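Long-range contacts in aspartokinase (PDB 3L76), which probably catalyses the ATP-dependent phosphorylation of the beta-carboxyl group of L-aspartate, an early step toward lysine and threonine, and binds both of these amino acids: residues Ile4-Gly9 against Phe170-Thr175; Val38-Met43 against Val76-Leu81; Ser155-Val160 against His214-Glu219; Ala191-Glu196 against Pro238-Val243. All blocks are in the same frame, centred on the assembly; numbering follows the deposited sequence. Where two conformers were deposited one is given.

Interaction 1 of 4, residues Ile4-Gly9 against Phe170-Thr175; sequences IVQKFG and FCEIYT
The rings of F8 and Y174 lie face toward face, slid so far apart that they barely overlap: planes 13° apart, centroids 4.7 Å. Y174 CD1 sits over the rim of one F8 face, F8 CZ over one face of Y174, and K7 O meets the Y174 edge near the ring plane, 3.5 Å from Y174 CD1. As bridge partners F8 and Y174 leave the same face of the sheet, and their matching first torsions, CG anti to the carbonyl carbon (chi1 -66° and -69°), swing both rings the same way, bringing F8 CD2 within 3.5 Å of Y174 CB. At the other end the F170 ring has E172 CG at its edge, while I4 CD1 approaches F170 CZ obliquely at 3.7 Å. Between these pairs the Q6 amide stands almost square to the E172 carboxylate, and its NE2 gives a weak hydrogen bond to E172 OE2 (3.4 Å). Y174 OH reaches E172 OE1 at 2.8 Å, again weakly. Replacing Y174 by alanine would probably leave one face of F8 without its aromatic neighbour and E172 OE1 without this hydroxyl. On the reverse face K7 CG rests 3.7 Å from I173 CD1, and K7 NZ continues to S41 OG. The backbone bonds follow a parallel ladder, among them Y174 N to K7 O at 2.8 Å. Q6, F8 and Y174 pack under helix 16-31, whereas V5 and I173 meet helix 154-166. Two parallel neighbours inside a sheet with helices on both sides are characteristic of the alpha/beta/alpha sandwich of the amino acid kinase fold.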
loop_
_atom_site.group_PDB
_atom_site.type_symbol
_atom_site.label_atom_id
_atom_site.label_comp_id
_atom_site.label_asym_id
_atom_site.label_seq_id
_atom_site.Cartn_x
_atom_site.Cartn_y
_atom_site.Cartn_z
ATOM N N ILE A 4 20.223 18.393 -6.062
ATOM C CA ILE A 4 20.758 17.053 -5.882
ATOM C C ILE A 4 19.630 16.042 -5.721
ATOM O O ILE A 4 18.749 16.226 -4.882
ATOM C CB ILE A 4 21.627 16.989 -4.607
ATOM C CG1 ILE A 4 22.744 18.028 -4.653
ATOM C CG2 ILE A 4 22.198 15.602 -4.400
ATOM C CD1 ILE A 4 23.518 18.128 -3.357
ATOM N N VAL A 5 19.650 14.975 -6.520
ATOM C CA VAL A 5 18.742 13.859 -6.297
ATOM C C VAL A 5 19.474 12.778 -5.519
ATOM O O VAL A 5 20.502 12.280 -5.973
ATOM C CB VAL A 5 18.248 13.244 -7.605
ATOM C CG1 VAL A 5 17.270 12.094 -7.312
ATOM C CG2 VAL A 5 17.607 14.301 -8.511
ATOM N N GLN A 6 18.959 12.424 -4.345
ATOM C CA GLN A 6 19.539 11.337 -3.558
ATOM C C GLN A 6 18.606 10.125 -3.511
ATOM O O GLN A 6 17.386 10.268 -3.507
ATOM C CB GLN A 6 19.865 11.799 -2.136
ATOM C CG GLN A 6 20.824 12.980 -2.048
ATOM C CD GLN A 6 21.182 13.333 -0.612
ATOM O OE1 GLN A 6 20.590 12.814 0.337
ATOM N NE2 GLN A 6 22.154 14.220 -0.448
ATOM N N LYS A 7 19.187 8.931 -3.493
ATOM C CA LYS A 7 18.407 7.706 -3.365
ATOM C C LYS A 7 18.997 6.863 -2.256
ATOM O O LYS A 7 20.210 6.809 -2.093
ATOM C CB LYS A 7 18.355 6.913 -4.679
ATOM C CG LYS A 7 19.015 5.539 -4.602
ATOM C CD LYS A 7 18.009 4.380 -4.549
ATOM C CE LYS A 7 18.751 3.056 -4.364
ATOM N NZ LYS A 7 17.904 1.840 -4.502
ATOM N N PHE A 8 18.122 6.225 -1.484
ATOM C CA PHE A 8 18.535 5.389 -0.367
ATOM C C PHE A 8 17.898 4.019 -0.486
ATOM O O PHE A 8 16.676 3.899 -0.604
ATOM C CB PHE A 8 18.139 6.036 0.960
ATOM C CG PHE A 8 18.869 7.320 1.251
ATOM C CD1 PHE A 8 18.355 8.539 0.831
ATOM C CD2 PHE A 8 20.071 7.309 1.941
ATOM C CE1 PHE A 8 19.025 9.729 1.108
ATOM C CE2 PHE A 8 20.752 8.490 2.214
ATOM C CZ PHE A 8 20.232 9.701 1.803
ATOM N N GLY A 9 18.735 2.988 -0.456
ATOM C CA GLY A 9 18.266 1.623 -0.595
ATOM C C GLY A 9 17.651 1.054 0.669
ATOM O O GLY A 9 17.657 1.697 1.718
ATOM N N PHE A 170 23.792 16.640 -9.925
ATOM C CA PHE A 170 24.234 15.250 -9.872
ATOM C C PHE A 170 23.252 14.372 -9.105
ATOM O O PHE A 170 22.265 14.859 -8.564
ATOM C CB PHE A 170 25.651 15.124 -9.303
ATOM C CG PHE A 170 25.866 15.882 -8.030
ATOM C CD1 PHE A 170 25.830 15.226 -6.809
ATOM C CD2 PHE A 170 26.115 17.246 -8.053
ATOM C CE1 PHE A 170 26.031 15.919 -5.623
ATOM C CE2 PHE A 170 26.316 17.948 -6.875
ATOM C CZ PHE A 170 26.276 17.284 -5.657
ATOM N N CYS A 171 23.532 13.075 -9.085
ATOM C CA CYS A 171 22.641 12.096 -8.494
ATOM C C CYS A 171 23.462 11.120 -7.663
ATOM O O CYS A 171 24.424 10.541 -8.155
ATOM C CB CYS A 171 21.875 11.357 -9.596
ATOM S SG CYS A 171 20.935 9.943 -9.036
ATOM N N GLU A 172 23.079 10.942 -6.403
ATOM C CA GLU A 172 23.834 10.100 -5.480
ATOM C C GLU A 172 23.042 8.871 -5.071
ATOM O O GLU A 172 21.897 8.996 -4.646
ATOM C CB GLU A 172 24.197 10.898 -4.236
ATOM C CG GLU A 172 24.780 12.268 -4.528
ATOM C CD GLU A 172 25.190 13.013 -3.267
ATOM O OE1 GLU A 172 26.208 12.649 -2.651
ATOM O OE2 GLU A 172 24.501 13.976 -2.895
ATOM N N ILE A 173 23.649 7.690 -5.206
ATOM C CA ILE A 173 23.012 6.438 -4.795
ATOM C C ILE A 173 23.630 5.953 -3.498
ATOM O O ILE A 173 24.800 5.573 -3.469
ATOM C CB ILE A 173 23.193 5.320 -5.835
ATOM C CG1 ILE A 173 22.804 5.804 -7.233
ATOM C CG2 ILE A 173 22.386 4.091 -5.429
ATOM C CD1 ILE A 173 21.324 5.961 -7.442
ATOM N N TYR A 174 22.841 5.952 -2.427
ATOM C CA TYR A 174 23.339 5.545 -1.117
ATOM C C TYR A 174 23.017 4.093 -0.814
ATOM O O TYR A 174 21.935 3.600 -1.136
ATOM C CB TYR A 174 22.803 6.465 -0.016
ATOM C CG TYR A 174 23.382 7.854 -0.084
ATOM C CD1 TYR A 174 22.792 8.833 -0.871
ATOM C CD2 TYR A 174 24.536 8.182 0.612
ATOM C CE1 TYR A 174 23.318 10.109 -0.942
ATOM C CE2 TYR A 174 25.076 9.460 0.544
ATOM C CZ TYR A 174 24.456 10.418 -0.233
ATOM O OH TYR A 174 24.977 11.683 -0.319
ATOM N N THR A 175 23.974 3.418 -0.188
ATOM C CA THR A 175 23.883 1.984 0.020
ATOM C C THR A 175 24.827 1.543 1.131
ATOM O O THR A 175 25.575 2.357 1.670
ATOM C CB THR A 175 24.221 1.231 -1.274
ATOM O OG1 THR A 175 24.260 -0.173 -1.008
ATOM C CG2 THR A 175 25.571 1.693 -1.822
#

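Interaction 2 of 4, residues Val38-Met43 against Val76-Leu81; sequences VVVSAM and VSIALL
L81 CD2 nestles against two valines of the strand, 3.6 Å from V40 CG2 and 3.9 Å from V38 CG1. The leucine crosses V38 at about a right angle and V40 more obliquely. Its CG is anti to the backbone N (chi1 -179°), which carries the branched end out of the helix toward the strand. One helical turn before L81, S77 CB lies 4.0 Å from the other methyl of V40, CG1, while I78 CG2 comes up to V40 CB at 4.3 Å. Past the end of the strand the chain bends round S77: M43 CG approaches S77 OG to 3.4 Å, and M43 SD brushes V76 CG2 at 4.5 Å. The serine hydroxyl is held within its own helix, hydrogen-bonded to G73 O, and toward the bend it only packs, with S77 CB 3.5 Å from S41 O. S41 directs its own side chain away from the helix, where OG pairs with S155 OG. The axes of strand 38-40 and helix 76-81 pass 8.7 Å apart at 130°, and it is S77, I78 and L81 that meet the strand. Beyond this shell, V40 and I78 share V132 of strand 130-138, and V38 and L81 both reach helix 16-31, at I26 and V22. Helix 63-87 is thus laid between the sheet and the second subunit: I78 and L80 pack on M68 and I57 of that other chain.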
loop_
_atom_site.group_PDB
_atom_site.type_symbol
_atom_site.label_atom_id
_atom_site.label_comp_id
_atom_site.label_asym_id
_atom_site.label_seq_id
_atom_site.Cartn_x
_atom_site.Cartn_y
_atom_site.Cartn_z
ATOM N N VAL A 38 14.452 13.245 -2.888
ATOM C CA VAL A 38 14.849 11.959 -2.338
ATOM C C VAL A 38 13.977 10.800 -2.814
ATOM O O VAL A 38 12.748 10.860 -2.764
ATOM C CB VAL A 38 14.872 11.981 -0.802
ATOM C CG1 VAL A 38 15.237 10.615 -0.260
ATOM C CG2 VAL A 38 15.856 13.009 -0.311
ATOM N N VAL A 39 14.645 9.749 -3.284
ATOM C CA VAL A 39 14.007 8.494 -3.641
ATOM C C VAL A 39 14.360 7.476 -2.562
ATOM O O VAL A 39 15.505 7.385 -2.130
ATOM C CB VAL A 39 14.528 7.954 -4.981
ATOM C CG1 VAL A 39 13.992 6.555 -5.213
ATOM C CG2 VAL A 39 14.165 8.885 -6.148
ATOM N N VAL A 40 13.379 6.711 -2.112
ATOM C CA VAL A 40 13.631 5.750 -1.052
ATOM C C VAL A 40 13.071 4.407 -1.460
ATOM O O VAL A 40 12.014 4.333 -2.090
ATOM C CB VAL A 40 12.973 6.186 0.289
ATOM C CG1 VAL A 40 13.485 5.343 1.437
ATOM C CG2 VAL A 40 13.241 7.654 0.566
ATOM N N SER A 41 13.783 3.344 -1.106
ATOM C CA SER A 41 13.308 1.988 -1.361
ATOM C C SER A 41 12.443 1.521 -0.208
ATOM O O SER A 41 12.502 2.087 0.876
ATOM C CB SER A 41 14.490 1.031 -1.529
ATOM O OG SER A 41 15.270 1.387 -2.651
ATOM N N ALA A 42 11.643 0.487 -0.436
ATOM C CA ALA A 42 10.940 -0.165 0.662
ATOM C C ALA A 42 11.950 -0.522 1.753
ATOM O O ALA A 42 13.139 -0.674 1.471
ATOM C CB ALA A 42 10.207 -1.395 0.171
ATOM N N MET A 43 11.474 -0.670 2.987
ATOM C CA MET A 43 12.352 -0.693 4.163
ATOM C C MET A 43 13.478 -1.729 4.244
ATOM O O MET A 43 14.596 -1.385 4.600
ATOM C CB MET A 43 11.536 -0.717 5.444
ATOM C CG MET A 43 10.892 0.616 5.736
ATOM S SD MET A 43 10.378 0.774 7.453
ATOM C CE MET A 43 11.942 0.638 8.308
ATOM N N VAL A 76 5.260 3.492 2.523
ATOM C CA VAL A 76 5.405 3.653 3.976
ATOM C C VAL A 76 6.728 4.337 4.277
ATOM O O VAL A 76 6.824 5.172 5.172
ATOM C CB VAL A 76 5.214 2.344 4.840
ATOM C CG1 VAL A 76 4.452 1.261 4.097
ATOM C CG2 VAL A 76 6.539 1.831 5.415
ATOM N N SER A 77 7.734 4.013 3.479
ATOM C CA SER A 77 9.074 4.564 3.662
ATOM C C SER A 77 9.172 6.090 3.486
ATOM O O SER A 77 9.798 6.773 4.298
ATOM C CB SER A 77 10.064 3.848 2.730
ATOM O OG SER A 77 10.082 2.448 2.976
ATOM N N ILE A 78 8.574 6.631 2.428
ATOM C CA ILE A 78 8.594 8.082 2.240
ATOM C C ILE A 78 7.749 8.822 3.289
ATOM O O ILE A 78 8.060 9.954 3.656
ATOM C CB ILE A 78 8.178 8.492 0.807
ATOM C CG1 ILE A 78 6.670 8.321 0.597
ATOM C CG2 ILE A 78 8.990 7.701 -0.243
ATOM C CD1 ILE A 78 6.177 8.896 -0.728
ATOM N N ALA A 79 6.685 8.184 3.771
ATOM C CA ALA A 79 5.901 8.756 4.858
ATOM C C ALA A 79 6.778 8.846 6.104
ATOM O O ALA A 79 6.927 9.912 6.699
ATOM C CB ALA A 79 4.638 7.921 5.125
ATOM N N LEU A 80 7.388 7.725 6.479
ATOM C CA LEU A 80 8.249 7.701 7.653
ATOM C C LEU A 80 9.342 8.748 7.553
ATOM O O LEU A 80 9.492 9.596 8.438
ATOM C CB LEU A 80 8.840 6.306 7.880
ATOM C CG LEU A 80 7.913 5.421 8.717
ATOM C CD1 LEU A 80 7.495 6.147 9.990
ATOM C CD2 LEU A 80 6.677 5.036 7.938
ATOM N N LEU A 81 10.092 8.694 6.461
ATOM C CA LEU A 81 11.235 9.580 6.277
ATOM C C LEU A 81 10.886 11.068 6.354
ATOM O O LEU A 81 11.631 11.855 6.947
ATOM C CB LEU A 81 11.939 9.285 4.952
ATOM C CG LEU A 81 13.168 10.165 4.684
ATOM C CD1 LEU A 81 14.222 9.946 5.755
ATOM C CD2 LEU A 81 13.745 9.916 3.306
#

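Interaction 3 of 4, residues Ser155-Val160 against His214-Glu219; sequences SDTSAV and HPRAVE
A217 fits against helix 154-166 where the two helices come closest: its CB lies 3.7 Å from D156 O and 3.8 Å from D156 CB, with V160 CG2 at 4.1 Å. So small a residue lets the CA atoms of T157 and A217 approach to 4.6 Å, although the short axes, 13° from parallel, stay 8.2 Å apart. At the N-terminal end polar contacts take over. H214, at the N-cap position, points ND1 at D156 OD2 (2.8 Å) within the ring plane but from above the carboxylate plane; its backbone N adds a weak bond to the same oxygen. H214 was modelled in two conformers, and the ND1 bond is that of one of them. Replacing D156 by alanine would probably leave H214 N and ND1 without this acceptor and the ring freer to turn. The partly exposed side is looser: R216 touches T157 OG1 through its CG at 3.8 Å, and the rest of its bent chain leads off. D156 OD1 also makes a long, weak ion pair with K7 NZ. Helix 154-166 therefore lies between strand 3-8, whose K7 touches S155 and A159, and helix 215-224, which is backed in turn by helix 199-204 at V218.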
loop_
_atom_site.group_PDB
_atom_site.type_symbol
_atom_site.label_atom_id
_atom_site.label_comp_id
_atom_site.label_asym_id
_atom_site.label_seq_id
_atom_site.Cartn_x
_atom_site.Cartn_y
_atom_site.Cartn_z
ATOM N N SER A 155 14.134 1.664 -8.255
ATOM C CA SER A 155 14.535 2.767 -7.387
ATOM C C SER A 155 15.672 3.574 -8.005
ATOM O O SER A 155 15.572 4.808 -8.091
ATOM C CB SER A 155 14.920 2.252 -5.998
ATOM O OG SER A 155 13.940 1.352 -5.505
ATOM N N ASP A 156 16.731 2.871 -8.432
ATOM C CA ASP A 156 17.878 3.460 -9.138
ATOM C C ASP A 156 17.456 4.194 -10.408
ATOM O O ASP A 156 17.890 5.325 -10.684
ATOM C CB ASP A 156 18.868 2.368 -9.548
ATOM C CG ASP A 156 19.475 1.664 -8.374
ATOM O OD1 ASP A 156 19.498 2.250 -7.277
ATOM O OD2 ASP A 156 19.934 0.520 -8.552
ATOM N N THR A 157 16.623 3.530 -11.199
ATOM C CA THR A 157 16.191 4.087 -12.471
ATOM C C THR A 157 15.320 5.313 -12.277
ATOM O O THR A 157 15.456 6.288 -13.014
ATOM C CB THR A 157 15.426 3.053 -13.317
ATOM O OG1 THR A 157 16.354 2.130 -13.918
ATOM C CG2 THR A 157 14.599 3.760 -14.395
ATOM N N SER A 158 14.423 5.263 -11.290
ATOM C CA SER A 158 13.564 6.404 -10.991
ATOM C C SER A 158 14.437 7.593 -10.656
ATOM O O SER A 158 14.233 8.685 -11.165
ATOM C CB SER A 158 12.617 6.108 -9.825
ATOM O OG SER A 158 11.687 5.091 -10.158
ATOM N N ALA A 159 15.427 7.363 -9.802
ATOM C CA ALA A 159 16.288 8.440 -9.332
ATOM C C ALA A 159 16.988 9.144 -10.483
ATOM O O ALA A 159 16.957 10.371 -10.593
ATOM C CB ALA A 159 17.302 7.913 -8.344
ATOM N N VAL A 160 17.627 8.361 -11.340
ATOM C CA VAL A 160 18.324 8.919 -12.485
ATOM C C VAL A 160 17.363 9.634 -13.431
ATOM O O VAL A 160 17.619 10.772 -13.818
ATOM C CB VAL A 160 19.167 7.849 -13.239
ATOM C CG1 VAL A 160 19.657 8.400 -14.560
ATOM C CG2 VAL A 160 20.353 7.401 -12.386
ATOM N N HIS A 214 21.823 -0.730 -10.599
ATOM C CA HIS A 214 21.211 -1.339 -11.756
ATOM C C HIS A 214 21.732 -0.746 -13.066
ATOM O O HIS A 214 21.681 0.463 -13.301
ATOM C CB HIS A 214 19.680 -1.281 -11.645
ATOM C CG HIS A 214 19.117 -2.259 -10.657
ATOM N ND1 HIS A 214 18.965 -1.964 -9.317
ATOM C CD2 HIS A 214 18.692 -3.536 -10.809
ATOM C CE1 HIS A 214 18.464 -3.013 -8.690
ATOM N NE2 HIS A 214 18.286 -3.979 -9.573
ATOM N N PRO A 215 22.285 -1.623 -13.922
ATOM C CA PRO A 215 22.863 -1.212 -15.207
ATOM C C PRO A 215 21.993 -0.237 -16.009
ATOM O O PRO A 215 22.544 0.701 -16.598
ATOM C CB PRO A 215 23.037 -2.547 -15.951
ATOM C CG PRO A 215 23.339 -3.503 -14.859
ATOM C CD PRO A 215 22.492 -3.064 -13.675
ATOM N N ARG A 216 20.674 -0.443 -16.024
ATOM C CA ARG A 216 19.767 0.410 -16.796
ATOM C C ARG A 216 19.881 1.868 -16.369
ATOM O O ARG A 216 19.737 2.783 -17.180
ATOM C CB ARG A 216 18.316 -0.071 -16.687
ATOM C CG ARG A 216 17.287 0.833 -17.383
ATOM C CD ARG A 216 16.530 0.086 -18.470
ATOM N NE ARG A 216 16.460 -1.342 -18.170
ATOM C CZ ARG A 216 16.068 -2.277 -19.033
ATOM N NH1 ARG A 216 15.690 -1.946 -20.262
ATOM N NH2 ARG A 216 16.048 -3.551 -18.663
ATOM N N ALA A 217 20.155 2.074 -15.085
ATOM C CA ALA A 217 20.250 3.411 -14.525
ATOM C C ALA A 217 21.573 4.111 -14.872
ATOM O O ALA A 217 21.606 5.315 -15.186
ATOM C CB ALA A 217 20.042 3.355 -13.018
ATOM N N VAL A 218 22.670 3.368 -14.812
ATOM C CA VAL A 218 23.942 3.944 -15.225
ATOM C C VAL A 218 23.906 4.300 -16.716
ATOM O O VAL A 218 24.495 5.294 -17.127
ATOM C CB VAL A 218 25.157 3.058 -14.838
ATOM C CG1 VAL A 218 24.844 1.617 -15.055
ATOM C CG2 VAL A 218 26.381 3.457 -15.631
ATOM N N GLU A 219 23.168 3.513 -17.499
ATOM C CA GLU A 219 23.003 3.772 -18.922
ATOM C C GLU A 219 22.123 4.995 -19.202
ATOM O O GLU A 219 22.335 5.721 -20.178
ATOM C CB GLU A 219 22.454 2.534 -19.630
ATOM C CG GLU A 219 22.056 2.746 -21.096
ATOM C CD GLU A 219 21.638 1.441 -21.744
ATOM O OE1 GLU A 219 22.529 0.694 -22.228
ATOM O OE2 GLU A 219 20.423 1.149 -21.737
#

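Interaction 4 of 4, residues Ala191-Glu196 against Pro238-Val243; sequences AQLMAE and PGTKVV
E196 and K241 are bridge partners whose side chains lie side by side on one face of the sheet. Along E196, CB passes K241 O at 4.2 Å; CG, anti to the carbonyl carbon (chi1 -86°), meets V243 CG2 at 4.0 Å; CD comes nearer to that same methyl, at 3.8 Å. At the tip both carboxylate oxygens still border V243 CG2, and OE2 also lies 4.2 Å from K241 CD. The lysine bends at chi3 and takes its amino group away, leaving K241 NZ 4.9 Å from E196 OE2: opposite charges that are near each other but not in contact. The real grip is further back. K241 N donates to A195 O at 2.8 Å, and T240 OG1 donates to M194 O at 2.7 Å, that hydroxyl tilted 19° from the carbonyl plane. T240 OG1 is further bonded to I180 N, so a single threonine oxygen ties two loop segments together. L193 CD1 flanks the same hydroxyl, while T240 CG2 turns to M194 CB. Half of the touching residues are exposed; M194 and T240 are buried. Strand 196-198 is the parallel neighbour of strand 240-243, with K241 bonded again to I197. Across strand 240-243 the antiparallel partner is strand 228-232, reached by T240 at V230 and by V242 at L228, so the contact extends the sheet outward at its margin.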
loop_
_atom_site.group_PDB
_atom_site.type_symbol
_atom_site.label_atom_id
_atom_site.label_comp_id
_atom_site.label_asym_id
_atom_site.label_seq_id
_atom_site.Cartn_x
_atom_site.Cartn_y
_atom_site.Cartn_z
ATOM N N ALA A 191 41.826 -5.832 -3.377
ATOM C CA ALA A 191 40.877 -5.042 -4.153
ATOM C C ALA A 191 40.749 -3.647 -3.562
ATOM O O ALA A 191 40.529 -3.492 -2.361
ATOM C CB ALA A 191 39.527 -5.722 -4.199
ATOM N N GLN A 192 40.891 -2.646 -4.422
ATOM C CA GLN A 192 40.915 -1.249 -4.014
ATOM C C GLN A 192 39.588 -0.572 -4.366
ATOM O O GLN A 192 38.905 -0.990 -5.305
ATOM C CB GLN A 192 42.080 -0.543 -4.713
ATOM C CG GLN A 192 42.455 0.809 -4.135
ATOM C CD GLN A 192 43.657 1.406 -4.839
ATOM O OE1 GLN A 192 43.934 1.078 -5.994
ATOM N NE2 GLN A 192 44.380 2.282 -4.148
ATOM N N LEU A 193 39.224 0.467 -3.613
ATOM C CA LEU A 193 37.991 1.207 -3.875
ATOM C C LEU A 193 38.213 2.201 -5.005
ATOM O O LEU A 193 39.124 3.018 -4.950
ATOM C CB LEU A 193 37.484 1.920 -2.613
ATOM C CG LEU A 193 36.133 2.645 -2.650
ATOM C CD1 LEU A 193 35.021 1.762 -3.184
ATOM C CD2 LEU A 193 35.780 3.127 -1.253
ATOM N N MET A 194 37.384 2.113 -6.041
ATOM C CA MET A 194 37.513 3.008 -7.180
ATOM C C MET A 194 37.065 4.399 -6.794
ATOM O O MET A 194 36.021 4.576 -6.155
ATOM C CB MET A 194 36.655 2.531 -8.348
ATOM C CG MET A 194 36.985 1.150 -8.864
ATOM S SD MET A 194 36.006 0.739 -10.314
ATOM C CE MET A 194 36.584 -0.921 -10.660
ATOM N N ALA A 195 37.848 5.393 -7.189
ATOM C CA ALA A 195 37.397 6.773 -7.040
ATOM C C ALA A 195 36.436 7.110 -8.178
ATOM O O ALA A 195 35.351 7.648 -7.957
ATOM C CB ALA A 195 38.580 7.728 -7.040
ATOM N N GLU A 196 36.851 6.762 -9.393
ATOM C CA GLU A 196 36.103 7.063 -10.602
ATOM C C GLU A 196 35.936 5.826 -11.451
ATOM O O GLU A 196 36.813 4.973 -11.496
ATOM C CB GLU A 196 36.834 8.112 -11.446
ATOM C CG GLU A 196 36.527 9.549 -11.071
ATOM C CD GLU A 196 36.960 10.528 -12.143
ATOM O OE1 GLU A 196 37.465 10.068 -13.191
ATOM O OE2 GLU A 196 36.788 11.752 -11.939
ATOM N N PRO A 238 33.856 9.923 0.197
ATOM C CA PRO A 238 33.503 10.387 -1.152
ATOM C C PRO A 238 32.754 9.353 -2.005
ATOM O O PRO A 238 31.907 9.728 -2.818
ATOM C CB PRO A 238 34.861 10.689 -1.785
ATOM C CG PRO A 238 35.759 10.953 -0.650
ATOM C CD PRO A 238 35.290 10.097 0.482
ATOM N N GLY A 239 33.069 8.075 -1.830
ATOM C CA GLY A 239 32.407 7.035 -2.580
ATOM C C GLY A 239 32.975 6.932 -3.982
ATOM O O GLY A 239 34.053 7.445 -4.268
ATOM N N THR A 240 32.242 6.268 -4.865
ATOM C CA THR A 240 32.694 6.073 -6.236
ATOM C C THR A 240 31.871 6.883 -7.241
ATOM O O THR A 240 30.655 6.727 -7.352
ATOM C CB THR A 240 32.660 4.583 -6.636
ATOM O OG1 THR A 240 33.478 3.819 -5.738
ATOM C CG2 THR A 240 33.161 4.406 -8.056
ATOM N N LYS A 241 32.556 7.750 -7.972
ATOM C CA LYS A 241 31.935 8.616 -8.957
ATOM C C LYS A 241 31.777 7.897 -10.299
ATOM O O LYS A 241 32.743 7.411 -10.876
ATOM C CB LYS A 241 32.782 9.878 -9.119
ATOM C CG LYS A 241 32.194 10.933 -10.027
ATOM C CD LYS A 241 33.080 12.172 -10.048
ATOM C CE LYS A 241 33.501 12.552 -8.641
ATOM N NZ LYS A 241 33.983 13.956 -8.577
ATOM N N VAL A 242 30.547 7.819 -10.785
ATOM C CA VAL A 242 30.290 7.211 -12.077
ATOM C C VAL A 242 30.155 8.298 -13.146
ATOM O O VAL A 242 29.188 9.048 -13.186
ATOM C CB VAL A 242 29.053 6.295 -12.049
ATOM C CG1 VAL A 242 28.770 5.746 -13.438
ATOM C CG2 VAL A 242 29.266 5.161 -11.070
ATOM N N VAL A 243 31.142 8.350 -14.025
ATOM C CA VAL A 243 31.393 9.508 -14.870
ATOM C C VAL A 243 30.843 9.337 -16.290
ATOM O O VAL A 243 30.942 8.265 -16.885
ATOM C CB VAL A 243 32.913 9.785 -14.905
ATOM C CG1 VAL A 243 33.262 10.872 -15.900
ATOM C CG2 VAL A 243 33.404 10.125 -13.521
#

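Overall arrangement
Interactions 1, 2 and 3 are buried in the amino acid kinase region and touch one another, whereas interaction 4 is partly exposed at the margin of the same sheet. Interaction 1 joins two parallel strands by backbone bonds and rings; interaction 2 packs the next strand, 35-40, on a helix largely through apolar groups, with a serine among them. Interaction 3 sets two helices together with an alanine at the centre and a histidine-carboxylate bond at one end. Polar side chains link these three, with K7, S41, S155 and D156 drawn together. Interaction 4 relies on main-chain carbonyls and meets interaction 3 merely where V218 packs on V242; its centre is about 26 Å from that of interaction 2.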